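PDB 1VQ0: 33 kDa chaperonin from Thermotoga maritima, which probably acts as a redox-regulated molecular chaperone that keeps thermally unfolding and oxidatively damaged proteins from aggregating irreversibly. Local coordinates for residues A[47-52]-A[170-175]; A[177-182]-A[213-218]. All blocks are in the same frame, centred on the assembly; numbering follows the deposited sequence.

In the fold
From the N terminus, helix 46-62 supplies the first segment of contact 1. The chain then runs through 117 residues, rich in strand, before strand 164-173 returns to meet it and close a long loop. Contact 2 opens just afterwards, on strand 176-187, and closes a shorter loop of 30 residues, half of them helical. The two are therefore in series, neither nested nor crossed, with centres about 13 Å apart. Strands 164-173 and 176-187 are consecutive, antiparallel neighbours in one mixed sheet, joined by backbone hydrogen bonds of L171 to K178 and I179. Contact 1 ties helix 46-62 to one face of this pair; contact 2 brings the 213-218 loop against the other.

Contact 1 of 2, residues A[47-52]-A[170-175]; sequences LATVVL and VLVDSD
V50 and V170 mark the closest backbone approach, their CA atoms 5.5 Å apart, where a segment of helix 46-62 lies nearly antiparallel (161°) to the end of strand 164-173, axes 8.3 Å apart. No hydrogen bond crosses between the segments; methyl groups carry the contact. The central one is V50 CG2. V50 CG2 sits 4.0 Å from V170 CG1 and also faces V170 O, so it rests against both the side chain and the carbonyl of that residue. V50 CG2 also reaches V172 CG1 at 4.0 Å, which makes it the point where two strand residues converge on the helix. V172 can offer CG1 there because this branch lies between its backbone N and carbonyl carbon (chi1 67°), while its other branch, CG2, is left for T49. T49 meets it with a methyl, T49 CG2 lying 4.0 Å from V172 CG2, and the two side chains cross at a slant. The threonine hydroxyl has a separate task: OG1 hydrogen-bonds to S45 O, just before the start of helix 46-62, so this polar atom beside the valines has a partner. Beyond the valines the strand ends in an Asx turn, D175 N donating to D173 OD1 at 3.1 Å, while D173 OD2 forms a salt bridge with K178 NZ. L171 points away from the helix and packs on I179 of strand 176-187. Within helix 46-62 itself, I57 touches V170 and Y46 touches V172; V50 continues onto F114 and V116, linking this outermost strand of the chain's mixed sheet to helix 116-120.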
ATOM      1  N   LEU A  47       7.166 -17.621 -22.177  1.00 31.03           N
ATOM      2  CA  LEU A  47       6.108 -16.899 -21.538  1.00 31.98           C
ATOM      3  C   LEU A  47       6.623 -15.962 -20.403  1.00 31.75           C
ATOM      4  O   LEU A  47       6.177 -14.854 -20.269  1.00 31.71           O
ATOM      5  CB  LEU A  47       5.070 -17.907 -21.022  1.00 32.09           C
ATOM      6  CG  LEU A  47       3.972 -17.354 -20.140  1.00 31.76           C
ATOM      7  CD1 LEU A  47       3.146 -16.289 -20.911  1.00 28.07           C
ATOM      8  CD2 LEU A  47       3.117 -18.498 -19.610  1.00 30.11           C
ATOM      9  N   ALA A  48       7.551 -16.466 -19.582  1.00 31.38           N
ATOM     10  CA  ALA A  48       8.107 -15.721 -18.463  1.00 29.23           C
ATOM     11  C   ALA A  48       8.963 -14.570 -18.966  1.00 30.24           C
ATOM     12  O   ALA A  48       9.016 -13.531 -18.334  1.00 31.80           O
ATOM     13  CB  ALA A  48       8.941 -16.624 -17.598  1.00 27.18           C
ATOM     14  N   THR A  49       9.557 -14.744 -20.129  1.00 30.68           N
ATOM     15  CA  THR A  49      10.256 -13.634 -20.826  1.00 31.23           C
ATOM     16  C   THR A  49       9.277 -12.482 -21.117  1.00 32.77           C
ATOM     17  O   THR A  49       9.561 -11.317 -20.873  1.00 31.81           O
ATOM     18  CB  THR A  49      10.894 -14.145 -22.135  1.00 30.98           C
ATOM     19  OG1 THR A  49      11.873 -15.161 -21.865  1.00 31.95           O
ATOM     20  CG2 THR A  49      11.681 -13.027 -22.829  1.00 27.56           C
ATOM     21  N   VAL A  50       8.083 -12.814 -21.611  1.00 34.26           N
ATOM     22  CA  VAL A  50       7.156 -11.771 -22.023  1.00 34.10           C
ATOM     23  C   VAL A  50       6.569 -11.085 -20.768  1.00 34.68           C
ATOM     24  O   VAL A  50       6.426  -9.877 -20.718  1.00 35.79           O
ATOM     25  CB  VAL A  50       6.065 -12.368 -22.965  1.00 34.34           C
ATOM     26  CG1 VAL A  50       4.911 -11.362 -23.221  1.00 28.70           C
ATOM     27  CG2 VAL A  50       6.683 -12.778 -24.285  1.00 32.94           C
ATOM     28  N   VAL A  51       6.238 -11.883 -19.751  1.00 34.66           N
ATOM     29  CA  VAL A  51       5.628 -11.349 -18.531  1.00 33.36           C
ATOM     30  C   VAL A  51       6.597 -10.420 -17.781  1.00 33.01           C
ATOM     31  O   VAL A  51       6.278  -9.272 -17.484  1.00 33.84           O
ATOM     32  CB  VAL A  51       5.174 -12.493 -17.573  1.00 32.76           C
ATOM     33  CG1 VAL A  51       4.540 -11.905 -16.296  1.00 31.53           C
ATOM     34  CG2 VAL A  51       4.150 -13.381 -18.234  1.00 30.68           C
ATOM     35  N   LEU A  52       7.775 -10.940 -17.467  1.00 32.80           N
ATOM     36  CA  LEU A  52       8.830 -10.133 -16.874  1.00 32.07           C
ATOM     37  C   LEU A  52       9.272  -8.948 -17.752  1.00 32.64           C
ATOM     38  O   LEU A  52       9.509  -7.881 -17.245  1.00 33.62           O
ATOM     39  CB  LEU A  52      10.006 -10.987 -16.459  1.00 31.82           C
ATOM     40  CG  LEU A  52      11.142 -10.286 -15.663  1.00 31.35           C
ATOM     41  CD1 LEU A  52      10.614  -9.473 -14.478  1.00 29.29           C
ATOM     42  CD2 LEU A  52      12.206 -11.242 -15.166  1.00 27.96           C
ATOM     43  N   VAL A 170       6.615  -7.264 -26.018  1.00 34.62           N
ATOM     44  CA  VAL A 170       7.835  -8.054 -26.064  1.00 34.87           C
ATOM     45  C   VAL A 170       7.645  -9.160 -27.131  1.00 34.89           C
ATOM     46  O   VAL A 170       6.734  -9.938 -27.022  1.00 35.30           O
ATOM     47  CB  VAL A 170       8.108  -8.738 -24.733  1.00 34.16           C
ATOM     48  CG1 VAL A 170       9.181  -9.783 -24.914  1.00 34.88           C
ATOM     49  CG2 VAL A 170       8.507  -7.727 -23.670  1.00 35.88           C
ATOM     50  N   LEU A 171       8.493  -9.164 -28.155  1.00 34.55           N
ATOM     51  CA  LEU A 171       8.583 -10.241 -29.163  1.00 34.30           C
ATOM     52  C   LEU A 171       9.893 -11.016 -28.960  1.00 34.93           C
ATOM     53  O   LEU A 171      10.999 -10.488 -29.014  1.00 33.39           O
ATOM     54  CB  LEU A 171       8.535  -9.671 -30.568  1.00 34.16           C
ATOM     55  CG  LEU A 171       8.427 -10.637 -31.719  1.00 38.71           C
ATOM     56  CD1 LEU A 171       7.021 -11.287 -31.711  1.00 42.05           C
ATOM     57  CD2 LEU A 171       8.701  -9.961 -33.088  1.00 36.06           C
ATOM     58  N   VAL A 172       9.708 -12.295 -28.710  1.00 35.86           N
ATOM     59  CA  VAL A 172      10.750 -13.258 -28.425  1.00 36.64           C
ATOM     60  C   VAL A 172      10.552 -14.532 -29.337  1.00 38.26           C
ATOM     61  O   VAL A 172       9.417 -14.981 -29.528  1.00 38.48           O
ATOM     62  CB  VAL A 172      10.600 -13.685 -26.967  1.00 35.35           C
ATOM     63  CG1 VAL A 172       9.265 -14.482 -26.782  1.00 34.89           C
ATOM     64  CG2 VAL A 172      11.816 -14.516 -26.550  1.00 36.58           C
ATOM     65  N   ASP A 173      11.640 -15.079 -29.901  1.00 39.43           N
ATOM     66  CA  ASP A 173      11.644 -16.426 -30.563  1.00 39.25           C
ATOM     67  C   ASP A 173      12.876 -17.205 -30.142  1.00 38.46           C
ATOM     68  O   ASP A 173      13.479 -16.854 -29.135  1.00 37.94           O
ATOM     69  CB  ASP A 173      11.530 -16.312 -32.100  1.00 39.61           C
ATOM     70  CG  ASP A 173      12.562 -15.386 -32.706  1.00 40.97           C
ATOM     71  OD1 ASP A 173      13.753 -15.491 -32.315  1.00 40.53           O
ATOM     72  OD2 ASP A 173      12.272 -14.538 -33.603  1.00 43.34           O
ATOM     73  N   SER A 174      13.269 -18.231 -30.919  1.00 38.62           N
ATOM     74  CA  SER A 174      14.290 -19.195 -30.512  1.00 37.86           C
ATOM     75  C   SER A 174      15.698 -18.630 -30.559  1.00 38.82           C
ATOM     76  O   SER A 174      16.608 -19.187 -29.966  1.00 38.71           O
ATOM     77  CB  SER A 174      14.185 -20.489 -31.364  1.00 38.77           C
ATOM     78  OG  SER A 174      14.358 -20.272 -32.774  1.00 36.08           O
ATOM     79  N   ASP A 175      15.881 -17.530 -31.288  1.00 39.82           N
ATOM     80  CA  ASP A 175      17.129 -16.748 -31.250  1.00 40.42           C
ATOM     81  C   ASP A 175      17.093 -15.671 -30.152  1.00 39.84           C
ATOM     82  O   ASP A 175      18.046 -14.909 -30.005  1.00 41.32           O
ATOM     83  CB  ASP A 175      17.362 -16.044 -32.599  1.00 41.12           C
ATOM     84  CG  ASP A 175      17.416 -17.019 -33.775  1.00 44.35           C
ATOM     85  OD1 ASP A 175      17.905 -18.160 -33.587  1.00 43.76           O
ATOM     86  OD2 ASP A 175      16.977 -16.720 -34.918  1.00 49.60           O
TER

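Contact 2 of 2, residues A[177-182]-A[213-218]; sequences VKIAGG and LFQEAE
The ring of F214 meets the backbone of G181 and G182 at an oblique angle, with F214 CE2 3.7 Å from G181 CA and 3.5 Å from G182 N, while I28 and R30 of strand 24-30 also touch the phenylalanine. The other flat group, the amide of Q215, has its CD 3.9 Å from I179 CD1. Strand 176-187 carries a classic beta bulge here, K178 and I179 both facing L171, and the loop between helices 210-213 and 219-227 packs on the strand from the bulge residue I179 onward to G182. The two glycines leave the backbone bare where the ring comes in: a CB built on G181 would fall only 2.4 Å from F214 CE2, so the phenylalanine occupies the place of a missing side chain. F214 reaches it with CG turned opposite its own carbonyl carbon (chi1 -83°), which leads the ring down onto the strand. An alanine in place of F214 would probably leave the G181-G182 backbone without its cover and open a gap between this loop and strands 24-30 and 176-187. Behind the ring, I179 CG2 lies 4.3 Å from F214 CB. The opposite face of the strand belongs to helix 32-42, where A180 packs on V35. Q215 is more exposed, and its NE2 hydrogen-bonds to S211 O of the preceding helix 210-213, leaving the aliphatic part of the side chain to face I179. There the two side chains cross at about a right angle, with I179 CD1 only 3.3 Å from Q215 CG, a short distance for two aliphatic carbons whose exact value is doubtful.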
ATOM      1  N   VAL A 177      15.130 -12.497 -27.666  1.00 33.33           N
ATOM      2  CA  VAL A 177      14.290 -11.335 -27.684  1.00 32.38           C
ATOM      3  C   VAL A 177      14.585 -10.476 -28.904  1.00 31.88           C
ATOM      4  O   VAL A 177      15.728 -10.058 -29.119  1.00 32.22           O
ATOM      5  CB  VAL A 177      14.407 -10.492 -26.433  1.00 31.20           C
ATOM      6  CG1 VAL A 177      13.334  -9.355 -26.509  1.00 31.10           C
ATOM      7  CG2 VAL A 177      14.137 -11.322 -25.212  1.00 31.73           C
ATOM      8  N   LYS A 178      13.526 -10.194 -29.650  1.00 32.14           N
ATOM      9  CA  LYS A 178      13.579  -9.388 -30.867  1.00 33.42           C
ATOM     10  C   LYS A 178      13.096  -7.941 -30.693  1.00 33.23           C
ATOM     11  O   LYS A 178      13.629  -7.007 -31.292  1.00 34.19           O
ATOM     12  CB  LYS A 178      12.798 -10.095 -31.960  1.00 33.82           C
ATOM     13  CG  LYS A 178      13.334 -11.515 -32.277  1.00 39.72           C
ATOM     14  CD  LYS A 178      14.858 -11.505 -32.603  1.00 46.45           C
ATOM     15  CE  LYS A 178      15.398 -12.902 -32.878  1.00 48.27           C
ATOM     16  NZ  LYS A 178      14.882 -13.442 -34.193  1.00 50.35           N
ATOM     17  N   ILE A 179      12.096  -7.756 -29.875  1.00 33.52           N
ATOM     18  CA  ILE A 179      11.596  -6.425 -29.530  1.00 34.66           C
ATOM     19  C   ILE A 179      11.173  -6.510 -28.073  1.00 33.91           C
ATOM     20  O   ILE A 179      10.547  -7.459 -27.694  1.00 34.37           O
ATOM     21  CB  ILE A 179      10.356  -6.112 -30.399  1.00 34.17           C
ATOM     22  CG1 ILE A 179      10.775  -5.977 -31.866  1.00 37.06           C
ATOM     23  CG2 ILE A 179       9.589  -4.925 -29.829  1.00 33.08           C
ATOM     24  CD1 ILE A 179       9.678  -5.517 -32.786  1.00 42.76           C
ATOM     25  N   ALA A 180      11.535  -5.502 -27.296  1.00 33.83           N
ATOM     26  CA  ALA A 180      11.114  -5.305 -25.939  1.00 33.45           C
ATOM     27  C   ALA A 180      11.091  -3.774 -25.723  1.00 35.35           C
ATOM     28  O   ALA A 180      12.114  -3.141 -25.413  1.00 34.66           O
ATOM     29  CB  ALA A 180      12.079  -5.956 -25.006  1.00 34.16           C
ATOM     30  N   GLY A 181       9.927  -3.179 -25.959  1.00 35.31           N
ATOM     31  CA  GLY A 181       9.791  -1.745 -25.913  1.00 35.47           C
ATOM     32  C   GLY A 181       8.411  -1.276 -25.555  1.00 34.74           C
ATOM     33  O   GLY A 181       7.485  -2.059 -25.372  1.00 33.80           O
ATOM     34  N   GLY A 182       8.290   0.033 -25.386  1.00 34.04           N
ATOM     35  CA  GLY A 182       6.974   0.593 -25.176  1.00 33.57           C
ATOM     36  C   GLY A 182       6.987   2.068 -24.923  1.00 33.19           C
ATOM     37  O   GLY A 182       8.030   2.727 -24.990  1.00 32.23           O
ATOM     38  N   LEU A 213       4.313  -2.040 -34.307  1.00 42.66           N
ATOM     39  CA  LEU A 213       4.675  -0.616 -34.468  1.00 42.23           C
ATOM     40  C   LEU A 213       6.214  -0.379 -34.457  1.00 41.99           C
ATOM     41  O   LEU A 213       6.764   0.404 -35.235  1.00 40.98           O
ATOM     42  CB  LEU A 213       3.983   0.211 -33.354  1.00 42.29           C
ATOM     43  CG  LEU A 213       4.242   1.725 -33.245  1.00 41.49           C
ATOM     44  CD1 LEU A 213       3.832   2.416 -34.544  1.00 41.43           C
ATOM     45  CD2 LEU A 213       3.548   2.355 -32.070  1.00 40.49           C
ATOM     46  N   PHE A 214       6.901  -1.057 -33.550  1.00 42.68           N
ATOM     47  CA  PHE A 214       8.340  -0.844 -33.388  1.00 42.93           C
ATOM     48  C   PHE A 214       9.169  -1.454 -34.530  1.00 44.94           C
ATOM     49  O   PHE A 214      10.326  -1.052 -34.724  1.00 45.76           O
ATOM     50  CB  PHE A 214       8.808  -1.342 -32.011  1.00 41.82           C
ATOM     51  CG  PHE A 214       8.596  -0.365 -30.909  1.00 40.40           C
ATOM     52  CD1 PHE A 214       7.564   0.581 -30.965  1.00 39.70           C
ATOM     53  CD2 PHE A 214       9.440  -0.368 -29.789  1.00 39.00           C
ATOM     54  CE1 PHE A 214       7.372   1.521 -29.920  1.00 37.57           C
ATOM     55  CE2 PHE A 214       9.233   0.557 -28.722  1.00 39.26           C
ATOM     56  CZ  PHE A 214       8.205   1.500 -28.789  1.00 34.69           C
ATOM     57  N   GLN A 215       8.586  -2.394 -35.293  1.00 46.68           N
ATOM     58  CA  GLN A 215       9.176  -2.840 -36.586  1.00 48.06           C
ATOM     59  C   GLN A 215       8.989  -1.837 -37.749  1.00 48.21           C
ATOM     60  O   GLN A 215       9.612  -1.966 -38.792  1.00 47.97           O
ATOM     61  CB  GLN A 215       8.621  -4.219 -36.981  1.00 48.37           C
ATOM     62  CG  GLN A 215       9.151  -5.310 -36.068  1.00 51.45           C
ATOM     63  CD  GLN A 215       8.629  -6.702 -36.399  1.00 54.27           C
ATOM     64  OE1 GLN A 215       9.234  -7.390 -37.204  1.00 57.37           O
ATOM     65  NE2 GLN A 215       7.510  -7.120 -35.769  1.00 53.66           N
ATOM     66  N   GLU A 216       8.117  -0.852 -37.557  1.00 48.88           N
ATOM     67  CA  GLU A 216       7.684   0.052 -38.637  1.00 48.97           C
ATOM     68  C   GLU A 216       8.038   1.502 -38.386  1.00 47.58           C
ATOM     69  O   GLU A 216       8.014   2.282 -39.329  1.00 47.89           O
ATOM     70  CB  GLU A 216       6.153   0.031 -38.778  1.00 49.59           C
ATOM     71  CG  GLU A 216       5.570  -1.226 -39.407  1.00 53.47           C
ATOM     72  CD  GLU A 216       4.060  -1.303 -39.233  1.00 56.51           C
ATOM     73  OE1 GLU A 216       3.466  -0.312 -38.682  1.00 57.30           O
ATOM     74  OE2 GLU A 216       3.489  -2.355 -39.640  1.00 57.20           O
ATOM     75  N   ALA A 217       8.261   1.891 -37.124  1.00 45.59           N
ATOM     76  CA  ALA A 217       8.454   3.311 -36.804  1.00 43.88           C
ATOM     77  C   ALA A 217       9.564   3.559 -35.790  1.00 42.57           C
ATOM     78  O   ALA A 217       9.675   2.838 -34.800  1.00 41.37           O
ATOM     79  CB  ALA A 217       7.157   3.904 -36.308  1.00 43.83           C
ATOM     80  N   GLU A 218      10.370   4.583 -36.049  1.00 41.06           N
ATOM     81  CA  GLU A 218      11.355   5.047 -35.098  1.00 41.29           C
ATOM     82  C   GLU A 218      10.626   5.631 -33.886  1.00 39.63           C
ATOM     83  O   GLU A 218       9.482   6.049 -34.015  1.00 39.13           O
ATOM     84  CB  GLU A 218      12.249   6.115 -35.731  1.00 42.40           C
ATOM     85  CG  GLU A 218      13.217   5.623 -36.821  1.00 47.87           C
ATOM     86  CD  GLU A 218      13.802   4.255 -36.490  1.00 52.60           C
ATOM     87  OE1 GLU A 218      14.645   4.169 -35.583  1.00 51.10           O
ATOM     88  OE2 GLU A 218      13.388   3.252 -37.111  1.00 57.84           O
TER